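Local coordinates for fumarase E (Shigella flexneri 2a str. 2457T, PDB 3C8G), which probably catalyses the addition of water to fumarate to form (S)-malate, working as a homodimer of the MtlR/FumE family, at residues N123-T126 with L131-A134; D84-A89 with I125-T130; S95-Y100 with D112-D117. All coordinates share one frame; numbering follows the deposited sequence.

Interaction 1: N123-T126 with L131-A134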
ATOM      1  N   ASN B 123     -15.121 -14.460  15.100  1.00 56.35           N
ATOM      2  CA  ASN B 123     -16.454 -14.764  14.556  1.00 56.51           C
ATOM      3  C   ASN B 123     -16.546 -16.172  13.988  1.00 56.71           C
ATOM      4  O   ASN B 123     -17.601 -16.807  14.032  1.00 56.66           O
ATOM      5  CB  ASN B 123     -16.829 -13.809  13.427  1.00 56.77           C
ATOM      6  CG  ASN B 123     -17.121 -12.420  13.903  1.00 57.04           C
ATOM      7  OD1 ASN B 123     -18.167 -12.158  14.486  1.00 59.50           O
ATOM      8  ND2 ASN B 123     -16.216 -11.506  13.622  1.00 57.44           N
ATOM      9  N   SER B 124     -15.447 -16.653  13.423  1.00 56.53           N
ATOM     10  CA  SER B 124     -15.446 -17.998  12.860  1.00 56.53           C
ATOM     11  C   SER B 124     -15.514 -19.049  13.960  1.00 56.14           C
ATOM     12  O   SER B 124     -15.909 -20.182  13.719  1.00 56.82           O
ATOM     13  CB  SER B 124     -14.258 -18.219  11.928  1.00 56.00           C
ATOM     14  OG  SER B 124     -13.042 -18.035  12.617  1.00 57.55           O
ATOM     15  N   ILE B 125     -15.179 -18.658  15.180  1.00 55.88           N
ATOM     16  CA  ILE B 125     -15.393 -19.532  16.332  1.00 55.58           C
ATOM     17  C   ILE B 125     -16.815 -19.363  16.886  1.00 55.67           C
ATOM     18  O   ILE B 125     -17.543 -20.325  17.052  1.00 55.49           O
ATOM     19  CB  ILE B 125     -14.326 -19.270  17.427  1.00 55.02           C
ATOM     20  CG1 ILE B 125     -12.980 -19.779  16.962  1.00 54.30           C
ATOM     21  CG2 ILE B 125     -14.701 -19.923  18.719  1.00 54.01           C
ATOM     22  CD1 ILE B 125     -11.885 -19.340  17.860  1.00 57.77           C
ATOM     23  N   THR B 126     -17.183 -18.117  17.145  1.00 56.53           N
ATOM     24  CA  THR B 126     -18.479 -17.711  17.718  1.00 57.36           C
ATOM     25  C   THR B 126     -19.736 -18.075  16.899  1.00 56.58           C
ATOM     26  O   THR B 126     -20.812 -18.324  17.464  1.00 55.58           O
ATOM     27  CB  THR B 126     -18.410 -16.181  18.004  1.00 57.88           C
ATOM     28  OG1 THR B 126     -18.102 -15.993  19.390  1.00 60.00           O
ATOM     29  CG2 THR B 126     -19.691 -15.439  17.651  1.00 60.01           C
ATOM     30  N   LEU B 131     -19.814 -25.636  18.322  1.00 56.48           N
ATOM     31  CA  LEU B 131     -18.438 -25.645  18.827  1.00 56.03           C
ATOM     32  C   LEU B 131     -18.165 -24.626  19.952  1.00 56.02           C
ATOM     33  O   LEU B 131     -17.466 -24.922  20.934  1.00 55.65           O
ATOM     34  CB  LEU B 131     -17.478 -25.415  17.662  1.00 56.38           C
ATOM     35  CG  LEU B 131     -15.957 -25.621  17.815  1.00 57.42           C
ATOM     36  CD1 LEU B 131     -15.247 -24.308  17.989  1.00 58.57           C
ATOM     37  CD2 LEU B 131     -15.586 -26.620  18.914  1.00 56.76           C
ATOM     38  N   TYR B 132     -18.706 -23.421  19.794  1.00 55.81           N
ATOM     39  CA  TYR B 132     -18.596 -22.394  20.814  1.00 55.94           C
ATOM     40  C   TYR B 132     -19.329 -22.793  22.102  1.00 55.27           C
ATOM     41  O   TYR B 132     -18.760 -22.719  23.200  1.00 55.01           O
ATOM     42  CB  TYR B 132     -19.095 -21.053  20.268  1.00 57.07           C
ATOM     43  CG  TYR B 132     -18.881 -19.872  21.192  1.00 58.35           C
ATOM     44  CD1 TYR B 132     -19.920 -18.985  21.475  1.00 59.43           C
ATOM     45  CD2 TYR B 132     -17.629 -19.634  21.771  1.00 60.54           C
ATOM     46  CE1 TYR B 132     -19.711 -17.889  22.304  1.00 59.87           C
ATOM     47  CE2 TYR B 132     -17.416 -18.555  22.615  1.00 59.64           C
ATOM     48  CZ  TYR B 132     -18.456 -17.691  22.875  1.00 59.43           C
ATOM     49  OH  TYR B 132     -18.227 -16.623  23.719  1.00 60.31           O
ATOM     50  N   ASP B 133     -20.573 -23.237  21.961  1.00 54.41           N
ATOM     51  CA  ASP B 133     -21.336 -23.717  23.103  1.00 55.05           C
ATOM     52  C   ASP B 133     -20.566 -24.769  23.908  1.00 54.57           C
ATOM     53  O   ASP B 133     -20.625 -24.772  25.134  1.00 54.24           O
ATOM     54  CB  ASP B 133     -22.688 -24.303  22.684  1.00 55.02           C
ATOM     55  CG  ASP B 133     -23.685 -23.250  22.208  1.00 57.57           C
ATOM     56  OD1 ASP B 133     -23.515 -22.018  22.431  1.00 59.24           O
ATOM     57  OD2 ASP B 133     -24.683 -23.676  21.594  1.00 61.14           O
ATOM     58  N   ALA B 134     -19.860 -25.662  23.215  1.00 54.46           N
ATOM     59  CA  ALA B 134     -19.128 -26.737  23.892  1.00 54.57           C
ATOM     60  C   ALA B 134     -17.978 -26.154  24.672  1.00 54.82           C
ATOM     61  O   ALA B 134     -17.743 -26.578  25.785  1.00 54.62           O
ATOM     62  CB  ALA B 134     -18.647 -27.829  22.923  1.00 53.44           C
TER
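Y132 packs against I125 and T126 from the following helix of the chain. Its CB meets the carbonyl oxygen of I125, with I125 O 3.6 Å from Y132 CB. CG is 4.1 Å from T126 CA. With CG anti to the backbone N (chi1 -173°), the ring runs alongside the T126 side chain, and both point the same way. I125 CG2 meets CD2 of Y132 obliquely at 4.2 Å. Further out, T126 OG1 sits 3.8 Å above the ring plane of Y132, over the ring centre. Nearest to T126 OG1 is Y132 CE1, then Y132 CZ at 3.9 Å. The Y132 side chain also touches S120 of helix 113-120. The contact joins two short successive helices, 123-126 and 129-134, across a tight turn in an all-helical fold. N128 OD1 caps the second helix by accepting a hydrogen bond from L131 N. At the first helix, the carboxylate of D90 accepts bonds from the backbone N of N123 and of S124. T126 OG1 makes a weak hydrogen bond to S120 O, so the hydroxyl over the ring has a carbonyl partner. L131, the residue before Y132, adds a looser apolar touch, its CD1 4.5 Å from I125 CG2.

Interaction 2: D84-A89 with I125-T130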
ATOM      1  N   ASP B  84     -15.219  -8.972   3.577  1.00 69.81           N
ATOM      2  CA  ASP B  84     -16.305  -8.371   4.383  1.00 69.70           C
ATOM      3  C   ASP B  84     -15.866  -8.157   5.831  1.00 68.29           C
ATOM      4  O   ASP B  84     -14.780  -8.608   6.199  1.00 67.75           O
ATOM      5  CB  ASP B  84     -17.692  -9.044   4.195  1.00 70.03           C
ATOM      6  CG  ASP B  84     -17.676 -10.512   4.523  1.00 73.14           C
ATOM      7  OD1 ASP B  84     -18.768 -11.142   4.504  1.00 76.58           O
ATOM      8  OD2 ASP B  84     -16.566 -11.039   4.802  1.00 74.47           O
ATOM      9  N   LYS B  85     -16.667  -7.424   6.612  1.00 67.40           N
ATOM     10  CA  LYS B  85     -16.275  -7.004   7.976  1.00 67.09           C
ATOM     11  C   LYS B  85     -15.827  -8.141   8.934  1.00 66.26           C
ATOM     12  O   LYS B  85     -14.840  -7.980   9.664  1.00 65.77           O
ATOM     13  CB  LYS B  85     -17.374  -6.184   8.667  1.00 67.13           C
ATOM     14  CG  LYS B  85     -17.018  -5.824  10.158  1.00 68.22           C
ATOM     15  CD  LYS B  85     -18.245  -5.556  11.077  1.00 68.11           C
ATOM     16  CE  LYS B  85     -18.730  -4.103  10.965  1.00 70.43           C
ATOM     17  NZ  LYS B  85     -20.062  -3.891  11.610  1.00 71.87           N
ATOM     18  N   TRP B  86     -16.556  -9.261   8.937  1.00 65.01           N
ATOM     19  CA  TRP B  86     -16.298 -10.338   9.882  1.00 64.26           C
ATOM     20  C   TRP B  86     -14.877 -10.901   9.760  1.00 63.37           C
ATOM     21  O   TRP B  86     -14.200 -11.067  10.770  1.00 61.99           O
ATOM     22  CB  TRP B  86     -17.376 -11.443   9.827  1.00 64.61           C
ATOM     23  CG  TRP B  86     -17.423 -12.323   8.574  1.00 65.66           C
ATOM     24  CD1 TRP B  86     -18.265 -12.167   7.491  1.00 66.90           C
ATOM     25  CD2 TRP B  86     -16.658 -13.530   8.312  1.00 66.29           C
ATOM     26  NE1 TRP B  86     -18.048 -13.182   6.572  1.00 67.89           N
ATOM     27  CE2 TRP B  86     -17.070 -14.022   7.044  1.00 66.43           C
ATOM     28  CE3 TRP B  86     -15.655 -14.229   9.021  1.00 66.98           C
ATOM     29  CZ2 TRP B  86     -16.523 -15.180   6.471  1.00 65.87           C
ATOM     30  CZ3 TRP B  86     -15.096 -15.386   8.439  1.00 66.60           C
ATOM     31  CH2 TRP B  86     -15.544 -15.850   7.178  1.00 66.24           C
ATOM     32  N   LEU B  87     -14.433 -11.134   8.518  1.00 62.66           N
ATOM     33  CA  LEU B  87     -13.128 -11.738   8.225  1.00 61.66           C
ATOM     34  C   LEU B  87     -12.000 -10.761   8.491  1.00 60.92           C
ATOM     35  O   LEU B  87     -10.948 -11.135   8.993  1.00 60.25           O
ATOM     36  CB  LEU B  87     -13.081 -12.206   6.773  1.00 61.77           C
ATOM     37  CG  LEU B  87     -11.847 -13.009   6.374  1.00 62.58           C
ATOM     38  CD1 LEU B  87     -11.767 -14.278   7.204  1.00 64.59           C
ATOM     39  CD2 LEU B  87     -11.934 -13.352   4.905  1.00 63.51           C
ATOM     40  N   TYR B  88     -12.231  -9.502   8.149  1.00 60.16           N
ATOM     41  CA  TYR B  88     -11.267  -8.469   8.463  1.00 59.82           C
ATOM     42  C   TYR B  88     -11.112  -8.305   9.984  1.00 59.43           C
ATOM     43  O   TYR B  88      -9.982  -8.170  10.490  1.00 59.44           O
ATOM     44  CB  TYR B  88     -11.646  -7.156   7.800  1.00 60.09           C
ATOM     45  CG  TYR B  88     -10.780  -6.028   8.226  1.00 60.57           C
ATOM     46  CD1 TYR B  88     -11.164  -5.193   9.258  1.00 61.89           C
ATOM     47  CD2 TYR B  88      -9.557  -5.805   7.612  1.00 60.91           C
ATOM     48  CE1 TYR B  88     -10.348  -4.154   9.665  1.00 62.72           C
ATOM     49  CE2 TYR B  88      -8.746  -4.781   7.995  1.00 61.25           C
ATOM     50  CZ  TYR B  88      -9.144  -3.950   9.028  1.00 62.40           C
ATOM     51  OH  TYR B  88      -8.325  -2.902   9.417  1.00 62.80           O
ATOM     52  N   ALA B  89     -12.233  -8.309  10.706  1.00 58.49           N
ATOM     53  CA  ALA B  89     -12.201  -8.336  12.177  1.00 58.12           C
ATOM     54  C   ALA B  89     -11.365  -9.526  12.681  1.00 58.30           C
ATOM     55  O   ALA B  89     -10.448  -9.371  13.492  1.00 58.23           O
ATOM     56  CB  ALA B  89     -13.615  -8.384  12.747  1.00 57.03           C
ATOM     57  N   ILE B 125     -15.179 -18.658  15.180  1.00 55.88           N
ATOM     58  CA  ILE B 125     -15.393 -19.532  16.332  1.00 55.58           C
ATOM     59  C   ILE B 125     -16.815 -19.363  16.886  1.00 55.67           C
ATOM     60  O   ILE B 125     -17.543 -20.325  17.052  1.00 55.49           O
ATOM     61  CB  ILE B 125     -14.326 -19.270  17.427  1.00 55.02           C
ATOM     62  CG1 ILE B 125     -12.980 -19.779  16.962  1.00 54.30           C
ATOM     63  CG2 ILE B 125     -14.701 -19.923  18.719  1.00 54.01           C
ATOM     64  CD1 ILE B 125     -11.885 -19.340  17.860  1.00 57.77           C
ATOM     65  N   THR B 126     -17.183 -18.117  17.145  1.00 56.53           N
ATOM     66  CA  THR B 126     -18.479 -17.711  17.718  1.00 57.36           C
ATOM     67  C   THR B 126     -19.736 -18.075  16.899  1.00 56.58           C
ATOM     68  O   THR B 126     -20.812 -18.324  17.464  1.00 55.58           O
ATOM     69  CB  THR B 126     -18.410 -16.181  18.004  1.00 57.88           C
ATOM     70  OG1 THR B 126     -18.102 -15.993  19.390  1.00 60.00           O
ATOM     71  CG2 THR B 126     -19.691 -15.439  17.651  1.00 60.01           C
ATOM     72  N   ARG B 127     -19.566 -18.121  15.577  1.00 56.88           N
ATOM     73  CA  ARG B 127     -20.655 -18.358  14.611  1.00 57.29           C
ATOM     74  C   ARG B 127     -21.005 -19.806  14.481  1.00 56.56           C
ATOM     75  O   ARG B 127     -22.101 -20.136  14.038  1.00 55.86           O
ATOM     76  CB  ARG B 127     -20.275 -17.851  13.219  1.00 57.83           C
ATOM     77  CG  ARG B 127     -20.471 -16.406  13.030  1.00 59.04           C
ATOM     78  CD  ARG B 127     -20.190 -16.094  11.593  1.00 64.19           C
ATOM     79  NE  ARG B 127     -20.369 -14.672  11.330  1.00 68.37           N
ATOM     80  CZ  ARG B 127     -20.392 -14.145  10.115  1.00 70.61           C
ATOM     81  NH1 ARG B 127     -20.571 -12.835   9.960  1.00 71.72           N
ATOM     82  NH2 ARG B 127     -20.234 -14.933   9.057  1.00 72.44           N
ATOM     83  N   ASN B 128     -20.015 -20.648  14.801  1.00 56.87           N
ATOM     84  CA  ASN B 128     -20.179 -22.073  15.031  1.00 56.70           C
ATOM     85  C   ASN B 128     -20.817 -22.293  16.409  1.00 57.06           C
ATOM     86  O   ASN B 128     -20.158 -22.737  17.357  1.00 57.34           O
ATOM     87  CB  ASN B 128     -18.822 -22.765  14.958  1.00 56.49           C
ATOM     88  CG  ASN B 128     -18.926 -24.288  14.796  1.00 56.13           C
ATOM     89  OD1 ASN B 128     -19.720 -24.967  15.447  1.00 57.90           O
ATOM     90  ND2 ASN B 128     -18.110 -24.815  13.929  1.00 54.82           N
ATOM     91  N   ALA B 129     -22.103 -21.969  16.511  1.00 57.04           N
ATOM     92  CA  ALA B 129     -22.830 -22.071  17.769  1.00 57.51           C
ATOM     93  C   ALA B 129     -22.394 -23.333  18.554  1.00 57.88           C
ATOM     94  O   ALA B 129     -21.960 -23.278  19.711  1.00 58.45           O
ATOM     95  CB  ALA B 129     -24.332 -22.089  17.484  1.00 57.22           C
ATOM     96  N   THR B 130     -22.480 -24.461  17.875  1.00 57.60           N
ATOM     97  CA  THR B 130     -22.289 -25.784  18.447  1.00 57.10           C
ATOM     98  C   THR B 130     -20.867 -25.974  19.073  1.00 56.61           C
ATOM     99  O   THR B 130     -20.739 -26.356  20.239  1.00 55.86           O
ATOM    100  CB  THR B 130     -22.691 -26.795  17.337  1.00 57.45           C
ATOM    101  OG1 THR B 130     -22.067 -28.039  17.544  1.00 55.55           O
ATOM    102  CG2 THR B 130     -22.272 -26.222  15.906  1.00 58.47           C
TER
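The indole of W86 has the guanidinium of R127 on one face and CB of its own neighbour L87 on the other. R127 NH2 stands 3.6 Å above the ring plane of W86, toward the rim. L87 CB is 3.9 Å from that plane on the opposite side. This is a cation-pi contact: R127 CZ is 4.0 Å from the centroid of the five-membered ring of W86 and only 19° off its normal. The guanidinium is not laid flat on the ring; the two planes are 41° apart. The contact links the start of helix 85-103 to the connection between helices 123-126 and 129-134, at the protein surface. R127 reaches across with its chain extended from CG to NE, crossing W86 at about a right angle. After R127 the chain turns sharply, and N128 is the centre of an inverse gamma turn. E169 also touches W86. The negative charge of D84 may add a weak long-range attraction, since D84 OD1 is 6.0 Å from R127 NH1. The closest approach of the two side chains is R127 NH1 to W86 CD1, 3.4 Å.

Interaction 3: S95-Y100 with D112-D117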
ATOM      1  N   SER B  95      -3.946 -10.693  14.477  1.00 63.59           N
ATOM      2  CA  SER B  95      -2.710  -9.921  14.312  1.00 64.22           C
ATOM      3  C   SER B  95      -2.439  -9.091  15.558  1.00 63.75           C
ATOM      4  O   SER B  95      -1.312  -9.057  16.081  1.00 64.33           O
ATOM      5  CB  SER B  95      -2.750  -9.036  13.064  1.00 64.17           C
ATOM      6  OG  SER B  95      -1.461  -8.486  12.829  1.00 66.89           O
ATOM      7  N   GLN B  96      -3.474  -8.437  16.047  1.00 63.19           N
ATOM      8  CA  GLN B  96      -3.357  -7.705  17.290  1.00 63.31           C
ATOM      9  C   GLN B  96      -2.875  -8.566  18.466  1.00 62.96           C
ATOM     10  O   GLN B  96      -2.004  -8.136  19.227  1.00 63.38           O
ATOM     11  CB  GLN B  96      -4.679  -7.052  17.617  1.00 63.81           C
ATOM     12  CG  GLN B  96      -5.220  -6.191  16.478  1.00 63.96           C
ATOM     13  CD  GLN B  96      -6.455  -5.437  16.912  1.00 65.55           C
ATOM     14  OE1 GLN B  96      -7.301  -5.979  17.640  1.00 65.74           O
ATOM     15  NE2 GLN B  96      -6.562  -4.173  16.493  1.00 64.23           N
ATOM     16  N   TYR B  97      -3.402  -9.783  18.584  1.00 62.22           N
ATOM     17  CA  TYR B  97      -2.973 -10.727  19.626  1.00 61.77           C
ATOM     18  C   TYR B  97      -1.535 -11.282  19.461  1.00 61.45           C
ATOM     19  O   TYR B  97      -0.817 -11.445  20.456  1.00 61.37           O
ATOM     20  CB  TYR B  97      -4.002 -11.857  19.790  1.00 61.59           C
ATOM     21  CG  TYR B  97      -3.909 -12.610  21.106  1.00 61.29           C
ATOM     22  CD1 TYR B  97      -4.364 -13.928  21.208  1.00 62.29           C
ATOM     23  CD2 TYR B  97      -3.352 -12.018  22.240  1.00 60.19           C
ATOM     24  CE1 TYR B  97      -4.266 -14.634  22.404  1.00 62.44           C
ATOM     25  CE2 TYR B  97      -3.267 -12.700  23.441  1.00 61.51           C
ATOM     26  CZ  TYR B  97      -3.724 -14.016  23.528  1.00 62.02           C
ATOM     27  OH  TYR B  97      -3.643 -14.707  24.730  1.00 59.65           O
ATOM     28  N   TRP B  98      -1.108 -11.570  18.231  1.00 61.22           N
ATOM     29  CA  TRP B  98       0.288 -11.983  18.010  1.00 60.91           C
ATOM     30  C   TRP B  98       1.222 -10.848  18.434  1.00 61.04           C
ATOM     31  O   TRP B  98       2.237 -11.082  19.106  1.00 61.09           O
ATOM     32  CB  TRP B  98       0.563 -12.439  16.564  1.00 60.43           C
ATOM     33  CG  TRP B  98       2.044 -12.417  16.222  1.00 60.77           C
ATOM     34  CD1 TRP B  98       2.654 -11.623  15.296  1.00 60.22           C
ATOM     35  CD2 TRP B  98       3.097 -13.194  16.841  1.00 59.84           C
ATOM     36  NE1 TRP B  98       4.015 -11.845  15.293  1.00 61.04           N
ATOM     37  CE2 TRP B  98       4.319 -12.802  16.228  1.00 60.39           C
ATOM     38  CE3 TRP B  98       3.125 -14.183  17.838  1.00 58.65           C
ATOM     39  CZ2 TRP B  98       5.557 -13.368  16.574  1.00 59.36           C
ATOM     40  CZ3 TRP B  98       4.368 -14.750  18.197  1.00 60.20           C
ATOM     41  CH2 TRP B  98       5.565 -14.335  17.563  1.00 61.04           C
ATOM     42  N   HIS B  99       0.853  -9.622  18.066  1.00 60.87           N
ATOM     43  CA  HIS B  99       1.625  -8.430  18.425  1.00 60.96           C
ATOM     44  C   HIS B  99       1.750  -8.296  19.932  1.00 60.59           C
ATOM     45  O   HIS B  99       2.845  -8.077  20.449  1.00 60.44           O
ATOM     46  CB  HIS B  99       0.925  -7.185  17.926  1.00 61.33           C
ATOM     47  CG  HIS B  99       1.208  -6.845  16.502  1.00 64.16           C
ATOM     48  ND1 HIS B  99       2.472  -6.516  16.053  1.00 66.22           N
ATOM     49  CD2 HIS B  99       0.380  -6.723  15.439  1.00 65.04           C
ATOM     50  CE1 HIS B  99       2.408  -6.218  14.767  1.00 66.42           C
ATOM     51  NE2 HIS B  99       1.152  -6.345  14.370  1.00 67.43           N
ATOM     52  N   TYR B 100       0.618  -8.387  20.630  1.00 59.73           N
ATOM     53  CA  TYR B 100       0.635  -8.428  22.072  1.00 59.44           C
ATOM     54  C   TYR B 100       1.547  -9.554  22.609  1.00 59.42           C
ATOM     55  O   TYR B 100       2.326  -9.328  23.527  1.00 60.09           O
ATOM     56  CB  TYR B 100      -0.783  -8.603  22.613  1.00 59.96           C
ATOM     57  CG  TYR B 100      -0.812  -8.592  24.113  1.00 59.84           C
ATOM     58  CD1 TYR B 100      -0.583  -9.765  24.852  1.00 59.85           C
ATOM     59  CD2 TYR B 100      -1.039  -7.407  24.803  1.00 58.85           C
ATOM     60  CE1 TYR B 100      -0.581  -9.748  26.244  1.00 59.79           C
ATOM     61  CE2 TYR B 100      -1.038  -7.372  26.192  1.00 59.73           C
ATOM     62  CZ  TYR B 100      -0.803  -8.543  26.901  1.00 60.98           C
ATOM     63  OH  TYR B 100      -0.815  -8.490  28.276  1.00 63.52           O
ATOM     64  N   ASP B 112      -5.904 -19.390  29.413  1.00 59.62           N
ATOM     65  CA  ASP B 112      -6.033 -18.172  30.233  1.00 60.95           C
ATOM     66  C   ASP B 112      -7.242 -17.277  29.906  1.00 60.56           C
ATOM     67  O   ASP B 112      -7.812 -17.326  28.809  1.00 60.10           O
ATOM     68  CB  ASP B 112      -4.732 -17.361  30.261  1.00 61.50           C
ATOM     69  CG  ASP B 112      -3.565 -18.146  30.851  1.00 64.81           C
ATOM     70  OD1 ASP B 112      -3.718 -18.807  31.909  1.00 67.42           O
ATOM     71  OD2 ASP B 112      -2.479 -18.105  30.243  1.00 69.16           O
ATOM     72  N   ASP B 113      -7.632 -16.460  30.878  1.00 60.94           N
ATOM     73  CA  ASP B 113      -8.716 -15.472  30.689  1.00 60.39           C
ATOM     74  C   ASP B 113      -8.490 -14.653  29.413  1.00 59.93           C
ATOM     75  O   ASP B 113      -9.413 -14.412  28.600  1.00 59.76           O
ATOM     76  CB  ASP B 113      -8.792 -14.517  31.896  1.00 60.48           C
ATOM     77  CG  ASP B 113      -9.497 -15.124  33.107  1.00 62.30           C
ATOM     78  OD1 ASP B 113      -9.708 -14.384  34.102  1.00 65.76           O
ATOM     79  OD2 ASP B 113      -9.854 -16.326  33.098  1.00 65.31           O
ATOM     80  N   ILE B 114      -7.256 -14.216  29.227  1.00 59.29           N
ATOM     81  CA  ILE B 114      -6.987 -13.306  28.123  1.00 58.69           C
ATOM     82  C   ILE B 114      -7.224 -13.996  26.777  1.00 58.00           C
ATOM     83  O   ILE B 114      -7.775 -13.387  25.875  1.00 57.79           O
ATOM     84  CB  ILE B 114      -5.612 -12.631  28.270  1.00 58.58           C
ATOM     85  CG1 ILE B 114      -5.300 -11.738  27.085  1.00 60.18           C
ATOM     86  CG2 ILE B 114      -4.499 -13.705  28.477  1.00 61.88           C
ATOM     87  CD1 ILE B 114      -4.291 -10.658  27.397  1.00 63.90           C
ATOM     88  N   THR B 115      -6.856 -15.270  26.636  1.00 57.56           N
ATOM     89  CA  THR B 115      -7.025 -15.904  25.332  1.00 58.08           C
ATOM     90  C   THR B 115      -8.498 -16.331  25.099  1.00 58.78           C
ATOM     91  O   THR B 115      -8.994 -16.404  23.949  1.00 59.09           O
ATOM     92  CB  THR B 115      -5.994 -17.043  25.024  1.00 57.73           C
ATOM     93  OG1 THR B 115      -6.670 -18.291  24.926  1.00 57.83           O
ATOM     94  CG2 THR B 115      -4.906 -17.130  26.059  1.00 57.08           C
ATOM     95  N   TRP B 116      -9.209 -16.565  26.197  1.00 59.22           N
ATOM     96  CA  TRP B 116     -10.636 -16.810  26.116  1.00 59.52           C
ATOM     97  C   TRP B 116     -11.295 -15.506  25.627  1.00 60.10           C
ATOM     98  O   TRP B 116     -12.129 -15.522  24.715  1.00 60.36           O
ATOM     99  CB  TRP B 116     -11.228 -17.314  27.458  1.00 59.07           C
ATOM    100  CG  TRP B 116     -12.724 -17.321  27.408  1.00 58.74           C
ATOM    101  CD1 TRP B 116     -13.583 -16.353  27.893  1.00 57.79           C
ATOM    102  CD2 TRP B 116     -13.542 -18.286  26.748  1.00 57.99           C
ATOM    103  NE1 TRP B 116     -14.878 -16.684  27.596  1.00 57.20           N
ATOM    104  CE2 TRP B 116     -14.886 -17.865  26.897  1.00 58.06           C
ATOM    105  CE3 TRP B 116     -13.273 -19.477  26.056  1.00 57.21           C
ATOM    106  CZ2 TRP B 116     -15.959 -18.601  26.378  1.00 58.39           C
ATOM    107  CZ3 TRP B 116     -14.332 -20.199  25.529  1.00 57.84           C
ATOM    108  CH2 TRP B 116     -15.661 -19.760  25.696  1.00 58.36           C
ATOM    109  N   ASP B 117     -10.900 -14.377  26.202  1.00 60.81           N
ATOM    110  CA  ASP B 117     -11.418 -13.084  25.716  1.00 61.80           C
ATOM    111  C   ASP B 117     -11.194 -12.919  24.231  1.00 61.64           C
ATOM    112  O   ASP B 117     -12.085 -12.442  23.504  1.00 62.47           O
ATOM    113  CB  ASP B 117     -10.805 -11.915  26.465  1.00 61.51           C
ATOM    114  CG  ASP B 117     -11.365 -11.779  27.863  1.00 66.04           C
ATOM    115  OD1 ASP B 117     -12.282 -12.564  28.252  1.00 70.97           O
ATOM    116  OD2 ASP B 117     -10.889 -10.878  28.587  1.00 70.50           O
TER
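Y97 reaches over to I114 and T115 and loses more surface to this contact than any other residue in it. The motif is an antiparallel helix pair within the all-helical fold. The segments 95-100 and 113-117 run at 160° to each other, and their axes come no closer than 12.1 Å. That is a wide spacing, and the two tyrosines span most of it. Y97 and Y100 lie three residues apart and both point toward the second helix. Y97 has CG anti to the backbone N (chi1 -161°), which sends the ring across the gap. Its phenol oxygen ends against two residues adjacent in sequence: Y97 OH is 4.0 Å from I114 CG2 and 3.0 Å from T115 CG2. The second distance is short for an oxygen and a methyl, and the exact placing of the T115 side chain is doubtful. The side chains of Y97 and T115 cross obliquely, and no hydrogen bond joins them. The hydroxyl of T115 is used instead on F110 O. I114 is next in buried surface. Its chain is extended through both torsions, which carries CD1 to Y100. The two side chains approach from opposite directions. CG1 of I114 also touches the Y97 ring, 4.3 Å from Y97 CE2. Around the pair, P108 packs on both Y97 and I114, and L22 touches Y97 and T115. The F118 ring meets that of Y97 with planes about 40° apart. I114 CD1 lies 4.0 Å from Y100 CE1, oblique to the ring.

Interactions 1 and 2 are neighbours, with centres 9 Å apart, and share I125 and T126. They touch where N123 ND2 packs 3.5 Å from W86 O. Interaction 3 lies about 16 Å from each of the others, centre to centre. It meets interaction 1 through Y132 CE2 and W116 CH2, 3.7 Å apart. It does not touch interaction 2; their nearest atoms are about 6 Å apart. Both nevertheless use helix 85-103, one at its start and the other further along. In the chain, interaction 3 is nested inside the loop closed by interaction 2, and interaction 1 follows it. Interactions 3 and 2 join helix 85-103 to helix 113-120 and to the connection that interaction 1 closes.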